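Local coordinates for uncharacterized DUF3829-like protein (Bacteroides thetaiotaomicron, PDB 3RH3), which is of unknown function but is probably an all-helical bacterial lipoprotein of the DUF3829-like group, at residues Tyr76-Pro79 / Glu80-Gln83; Ile177-Leu180 / Tyr181-Lys184; Glu249-Ala252 / Met253-Ala256. All coordinates share one frame; numbering follows the deposited sequence.

Interaction 1 (Tyr76-Pro79 / Glu80-Gln83); sequences YFNP and EVRQ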
# COMPACT_ATOMS: atom_id res chain seq x y z
N TYR A 76 -2.11 -16.58 -16.14
CA TYR A 76 -2.16 -17.15 -14.79
C TYR A 76 -3.28 -16.37 -14.01
O TYR A 76 -3.71 -16.81 -12.94
CB TYR A 76 -0.79 -17.12 -14.07
CG TYR A 76 0.03 -15.88 -14.38
CD1 TYR A 76 -0.15 -14.70 -13.65
CD2 TYR A 76 0.96 -15.87 -15.41
CE1 TYR A 76 0.57 -13.55 -13.96
CE2 TYR A 76 1.69 -14.72 -15.72
CZ TYR A 76 1.47 -13.56 -15.01
OH TYR A 76 2.18 -12.43 -15.34
N PHE A 77 -3.71 -15.20 -14.56
CA PHE A 77 -4.84 -14.38 -14.12
C PHE A 77 -5.95 -14.54 -15.13
O PHE A 77 -5.65 -14.72 -16.31
CB PHE A 77 -4.46 -12.89 -14.01
CG PHE A 77 -3.47 -12.48 -12.94
CD1 PHE A 77 -3.60 -12.93 -11.64
CD2 PHE A 77 -2.44 -11.59 -13.23
CE1 PHE A 77 -2.69 -12.54 -10.65
CE2 PHE A 77 -1.53 -11.20 -12.24
CZ PHE A 77 -1.67 -11.66 -10.96
N ASN A 78 -7.21 -14.43 -14.72
CA ASN A 78 -8.30 -14.52 -15.68
C ASN A 78 -8.45 -13.17 -16.46
O ASN A 78 -7.84 -12.18 -16.06
CB ASN A 78 -9.61 -14.98 -15.02
CG ASN A 78 -10.28 -14.02 -14.08
OD1 ASN A 78 -10.29 -12.80 -14.26
ND2 ASN A 78 -10.97 -14.57 -13.11
N PRO A 79 -9.21 -13.16 -17.60
CA PRO A 79 -9.30 -11.94 -18.44
C PRO A 79 -9.78 -10.69 -17.74
O PRO A 79 -9.28 -9.61 -18.04
CB PRO A 79 -10.25 -12.36 -19.55
CG PRO A 79 -10.07 -13.83 -19.67
CD PRO A 79 -9.89 -14.30 -18.26
N GLU A 80 -10.75 -10.81 -16.83
CA GLU A 80 -11.28 -9.68 -16.08
C GLU A 80 -10.16 -9.11 -15.22
O GLU A 80 -9.90 -7.90 -15.27
CB GLU A 80 -12.49 -10.11 -15.23
CG GLU A 80 -13.20 -9.00 -14.47
CD GLU A 80 -14.36 -9.43 -13.60
OE1 GLU A 80 -14.39 -10.61 -13.17
OE2 GLU A 80 -15.24 -8.59 -13.32
N VAL A 81 -9.42 -9.99 -14.53
CA VAL A 81 -8.31 -9.56 -13.67
C VAL A 81 -7.23 -8.87 -14.51
O VAL A 81 -6.76 -7.81 -14.11
CB VAL A 81 -7.73 -10.71 -12.81
CG1 VAL A 81 -6.37 -10.33 -12.21
CG2 VAL A 81 -8.70 -11.07 -11.68
N ARG A 82 -6.87 -9.43 -15.68
CA ARG A 82 -5.84 -8.86 -16.55
C ARG A 82 -6.26 -7.46 -17.02
O ARG A 82 -5.45 -6.53 -16.96
CB ARG A 82 -5.55 -9.78 -17.76
CG ARG A 82 -4.97 -11.10 -17.33
CD ARG A 82 -5.07 -12.07 -18.46
NE ARG A 82 -3.98 -11.91 -19.42
CZ ARG A 82 -3.80 -12.68 -20.49
NH1 ARG A 82 -4.62 -13.70 -20.73
NH2 ARG A 82 -2.79 -12.45 -21.31
N GLN A 83 -7.52 -7.31 -17.46
CA GLN A 83 -8.04 -6.02 -17.91
C GLN A 83 -8.06 -4.98 -16.75
O GLN A 83 -7.67 -3.82 -16.96
CB GLN A 83 -9.43 -6.20 -18.54
CG GLN A 83 -9.99 -4.91 -19.15
CD GLN A 83 -9.10 -4.22 -20.18
OE1 GLN A 83 -8.32 -4.84 -20.92
NE2 GLN A 83 -9.24 -2.91 -20.25
O HOH W 1 -6.54 -14.83 -18.90

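Interaction 2 (Ile177-Leu180 / Tyr181-Lys184); sequences IMNL and YSRK. With EDO (1,2-ethanediol), chain E.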
# COMPACT_ATOMS: atom_id res chain seq x y z
N ILE A 177 -3.87 0.57 5.20
CA ILE A 177 -4.12 1.65 6.19
C ILE A 177 -3.12 2.80 5.98
O ILE A 177 -3.52 3.98 6.01
CB ILE A 177 -4.10 1.12 7.65
CG1 ILE A 177 -5.22 0.08 7.86
CG2 ILE A 177 -4.27 2.27 8.65
CD1 ILE A 177 -5.04 -0.83 9.03
N MSE A 178 -1.82 2.46 5.77
CA MSE A 178 -0.77 3.47 5.57
C MSE A 178 -1.03 4.24 4.29
O MSE A 178 -0.90 5.46 4.28
CB MSE A 178 0.62 2.83 5.58
CG MSE A 178 1.08 2.49 7.02
SE MSE A 178 1.45 4.13 8.02
CE MSE A 178 3.24 4.35 7.42
N ASN A 179 -1.47 3.54 3.24
CA ASN A 179 -1.83 4.17 1.97
C ASN A 179 -2.98 5.17 2.14
O ASN A 179 -2.91 6.28 1.61
CB ASN A 179 -2.20 3.12 0.92
CG ASN A 179 -2.39 3.70 -0.46
OD1 ASN A 179 -1.62 4.53 -0.94
ND2 ASN A 179 -3.46 3.34 -1.11
N LEU A 180 -4.00 4.80 2.92
CA LEU A 180 -5.14 5.67 3.20
C LEU A 180 -4.74 6.85 4.05
O LEU A 180 -5.23 7.97 3.84
CB LEU A 180 -6.28 4.89 3.87
CG LEU A 180 -6.99 3.87 2.94
CD1 LEU A 180 -7.74 2.81 3.75
CD2 LEU A 180 -7.87 4.57 1.91
N TYR A 181 -3.83 6.62 5.02
CA TYR A 181 -3.34 7.69 5.87
C TYR A 181 -2.44 8.67 5.08
O TYR A 181 -2.59 9.88 5.26
CB TYR A 181 -2.59 7.12 7.07
CG TYR A 181 -2.06 8.21 7.96
CD1 TYR A 181 -2.90 8.89 8.85
CD2 TYR A 181 -0.74 8.66 7.84
CE1 TYR A 181 -2.46 10.00 9.55
CE2 TYR A 181 -0.27 9.73 8.59
CZ TYR A 181 -1.13 10.38 9.47
OH TYR A 181 -0.67 11.48 10.15
N SER A 182 -1.54 8.14 4.23
CA SER A 182 -0.51 8.87 3.46
C SER A 182 -1.03 9.98 2.51
O SER A 182 -0.23 10.59 1.82
CB SER A 182 0.29 7.87 2.63
OG SER A 182 -0.29 7.54 1.37
N ARG A 183 -2.33 10.18 2.41
CA ARG A 183 -2.93 11.13 1.49
C ARG A 183 -2.94 12.51 2.11
O ARG A 183 -3.89 12.91 2.78
CB ARG A 183 -4.34 10.68 1.09
CG ARG A 183 -4.35 9.32 0.42
CD ARG A 183 -5.73 8.76 0.26
NE ARG A 183 -5.61 7.44 -0.35
CZ ARG A 183 -6.60 6.75 -0.88
NH1 ARG A 183 -7.84 7.23 -0.87
NH2 ARG A 183 -6.37 5.56 -1.43
N LYS A 184 -1.84 13.23 1.91
CA LYS A 184 -1.64 14.59 2.35
C LYS A 184 -2.78 15.46 1.80
O LYS A 184 -3.13 15.33 0.63
CB LYS A 184 -0.27 15.07 1.87
CG LYS A 184 0.08 16.49 2.17
CD LYS A 184 1.57 16.70 1.95
CE LYS A 184 1.89 18.16 1.80
NZ LYS A 184 1.70 18.90 3.07
C1 EDO E . 0.71 8.90 -3.51
O1 EDO E . -0.32 9.78 -3.98
C2 EDO E . 0.39 7.43 -3.77
O2 EDO E . 0.16 6.76 -2.52

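Interaction 3 (Glu249-Ala252 / Met253-Ala256); sequences EYQA and MSEA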
# COMPACT_ATOMS: atom_id res chain seq x y z
N GLU A 249 4.00 12.30 11.69
CA GLU A 249 3.36 11.02 12.05
C GLU A 249 3.66 9.96 11.01
O GLU A 249 3.95 8.83 11.37
CB GLU A 249 1.84 11.18 12.23
CG GLU A 249 1.44 11.96 13.48
CD GLU A 249 1.29 11.14 14.74
OE1 GLU A 249 1.78 9.98 14.77
OE2 GLU A 249 0.67 11.65 15.70
N TYR A 250 3.58 10.33 9.74
CA TYR A 250 3.81 9.41 8.64
C TYR A 250 5.27 8.94 8.61
O TYR A 250 5.51 7.74 8.48
CB TYR A 250 3.41 10.04 7.30
CG TYR A 250 3.46 9.06 6.16
CD1 TYR A 250 2.70 7.89 6.19
CD2 TYR A 250 4.33 9.24 5.09
CE1 TYR A 250 2.79 6.94 5.18
CE2 TYR A 250 4.42 8.31 4.06
CZ TYR A 250 3.65 7.15 4.11
OH TYR A 250 3.71 6.22 3.10
N GLN A 251 6.23 9.86 8.74
CA GLN A 251 7.64 9.51 8.77
C GLN A 251 7.93 8.56 9.95
O GLN A 251 8.49 7.50 9.72
CB GLN A 251 8.54 10.77 8.83
CG GLN A 251 8.83 11.37 7.45
CD GLN A 251 9.40 10.36 6.46
OE1 GLN A 251 8.77 10.04 5.44
NE2 GLN A 251 10.56 9.79 6.77
N ALA A 252 7.44 8.89 11.16
CA ALA A 252 7.60 8.08 12.37
C ALA A 252 7.06 6.67 12.20
O ALA A 252 7.75 5.70 12.48
CB ALA A 252 6.90 8.75 13.54
N MSE A 253 5.80 6.56 11.75
CA MSE A 253 5.17 5.27 11.58
C MSE A 253 5.77 4.48 10.43
O MSE A 253 5.84 3.25 10.54
CB MSE A 253 3.67 5.46 11.35
CG MSE A 253 2.90 5.79 12.64
SE MSE A 253 1.00 5.72 12.24
CE MSE A 253 0.99 7.46 11.17
N SER A 254 6.18 5.13 9.34
CA SER A 254 6.76 4.38 8.21
C SER A 254 8.12 3.81 8.60
O SER A 254 8.39 2.67 8.29
CB SER A 254 6.83 5.22 6.93
OG SER A 254 7.84 6.20 6.99
N GLU A 255 8.87 4.54 9.39
CA GLU A 255 10.18 4.09 9.90
C GLU A 255 10.03 2.98 10.93
O GLU A 255 10.74 1.98 10.84
CB GLU A 255 10.98 5.25 10.51
CG GLU A 255 11.48 6.24 9.48
CD GLU A 255 12.14 7.48 10.06
OE1 GLU A 255 12.50 7.46 11.26
OE2 GLU A 255 12.31 8.47 9.31
N ALA A 256 9.04 3.11 11.85
CA ALA A 256 8.81 2.15 12.93
C ALA A 256 8.28 0.80 12.46
O ALA A 256 8.51 -0.20 13.15
CB ALA A 256 7.84 2.74 13.95

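Interaction 1 (Tyr76-Pro79 / Glu80-Gln83)
Phe77 and Val81 make the packed side of this turn, their side chains crossing at about a right angle. Val81 CG1 lies 3.7 Å from Phe77 CB and approaches the ring obliquely. Val81 puts CG1 anti to its backbone N (chi1 165°), which turns that methyl to Phe77 and leaves CG2 beside Asn78 OD1. Both residues also pack on helix 115-154, touching Leu146, and the edge-to-face contact of Phe77 with Tyr21 adds helix 10-32. Replacing Val81 by an alanine would probably leave a gap beside Phe77 CB and take away packing on Ile142 and Leu146. The other side is looser and polar. A water accepts from Arg82 NH1 at 2.9 Å, in the guanidinium plane, and donates to Phe77 O at 2.7 Å; Arg82 NE binds Pro73 O, which ties the helix back to the loop that leads into it. Pro79 and Glu80 lie at the surface. At the helix start, Val81 N donates to Asn78 OD1 at 3.0 Å, almost straight at 164°. Arg82 N bonds to Asn78 O (2.9 Å), and Gln83 N to Pro79 O. Asn78 is thus the side-chain N-cap of helix 79-111, with proline at the first helical position.

Interaction 2 (Ile177-Leu180 / Tyr181-Lys184)
The C-terminal end of helix 161-181 runs out here into the loop before helix 189-207, and Leu180 and Arg183 lie side by side across that exit. Leu180 CD2 sits over one face of the Arg183 guanidinium, offset toward its rim, 3.8 Å from Arg183 CZ. With its chain extended from CG to NE, the arginine runs back along the last turn, and its NE is bonded to Ser133 OG of helix 115-154. The same hydroxyl meets Asn179 OD1, while Asn179 ND2 bonds to Gln137, so the buried amide is held at both ends. Arg183 NH2 passes 3.7 Å from Asn179 ND2, the amide and guanidinium planes standing 84° apart. Helical bonding ends with Tyr181 N to Ile177 O and Ser182 N to Met178 O, both 2.8 Å. Beyond them the chain folds into an inverse gamma turn centred on Arg183, where a weak bond joins Lys184 N to Ser182 O. Ser182 OG, placed between its backbone N and carbonyl carbon (chi1 85°), donates to Asn179 O at 2.9 Å, approaching from the side at a C=O...O angle of 118°. An ethanediol, probably from the crystallisation liquor, makes a weak 3.3 Å bond from O2 to Asn179 OD1.

Interaction 3 (Glu249-Ala252 / Met253-Ala256)
Met253, present as selenomethionine, folds back along Glu249 one turn earlier in helix 247-257, a short alpha-helix of the C-terminal DUF3829-like region that lies against helices 161-181 and 216-240. The van der Waals contact of Met253 is made by the end of its chain: a bend at chi3 (-73°) brings Met253 CE to 3.3 Å from Glu249 O and 4.0 Å from Glu249 CB. This is the buried side, where Met253 also packs on Met236 and Ala239 of helix 216-240. Glu249 OE2 forms salt bridges with Lys238, on helix 216-240, and Lys242, just beyond it, which probably favour the ionised carboxylate.

Backbone bonds carry the helix through the whole span. Met253 N reaches Glu249 O, Ser254 N reaches Tyr250 O, Glu255 N reaches Gln251 O and Ala256 N reaches Ala252 O, each from the N-H of residue i+4 to the C=O of residue i.

Ser254 adds a side-chain hydroxyl to this bonding. Ser254 OG stands 3.1 Å from Gln251 O and 3.2 Å from Tyr250 O, and its single proton could serve either carbonyl. Gln251 O therefore has Glu255 N as a definite donor and the serine hydroxyl as a possible second one.

On the exposed side Gln251 and Glu255 pair one turn apart. Gln251 is bent at chi2 (-54°), which swings its amide along the helix. Their planes are 73° apart, and Gln251 NE2 meets Glu255 OE2 in a weak bond of 3.4 Å.

In the fold
All three contacts are local, each within one unbroken run of eight residues, and they follow in series with no nesting or crossing. Interaction 1 comes first, where the loop after helix 35-46 enters helix 79-111 beside helices 10-32 and 115-154. Interaction 2 marks the exit of helix 161-181, and there Lys184 forms a salt bridge with Glu46 of helix 35-46, joining the two family regions. Interaction 3 lies on helix 247-257 and touches interaction 2 directly: Tyr181 OH is 3.3 Å from Glu249 CB, and Met178 CE is 3.5 Å from Tyr250 CE1. Interaction 1 stands apart, its nearest atoms about 17 Å from those of interaction 2.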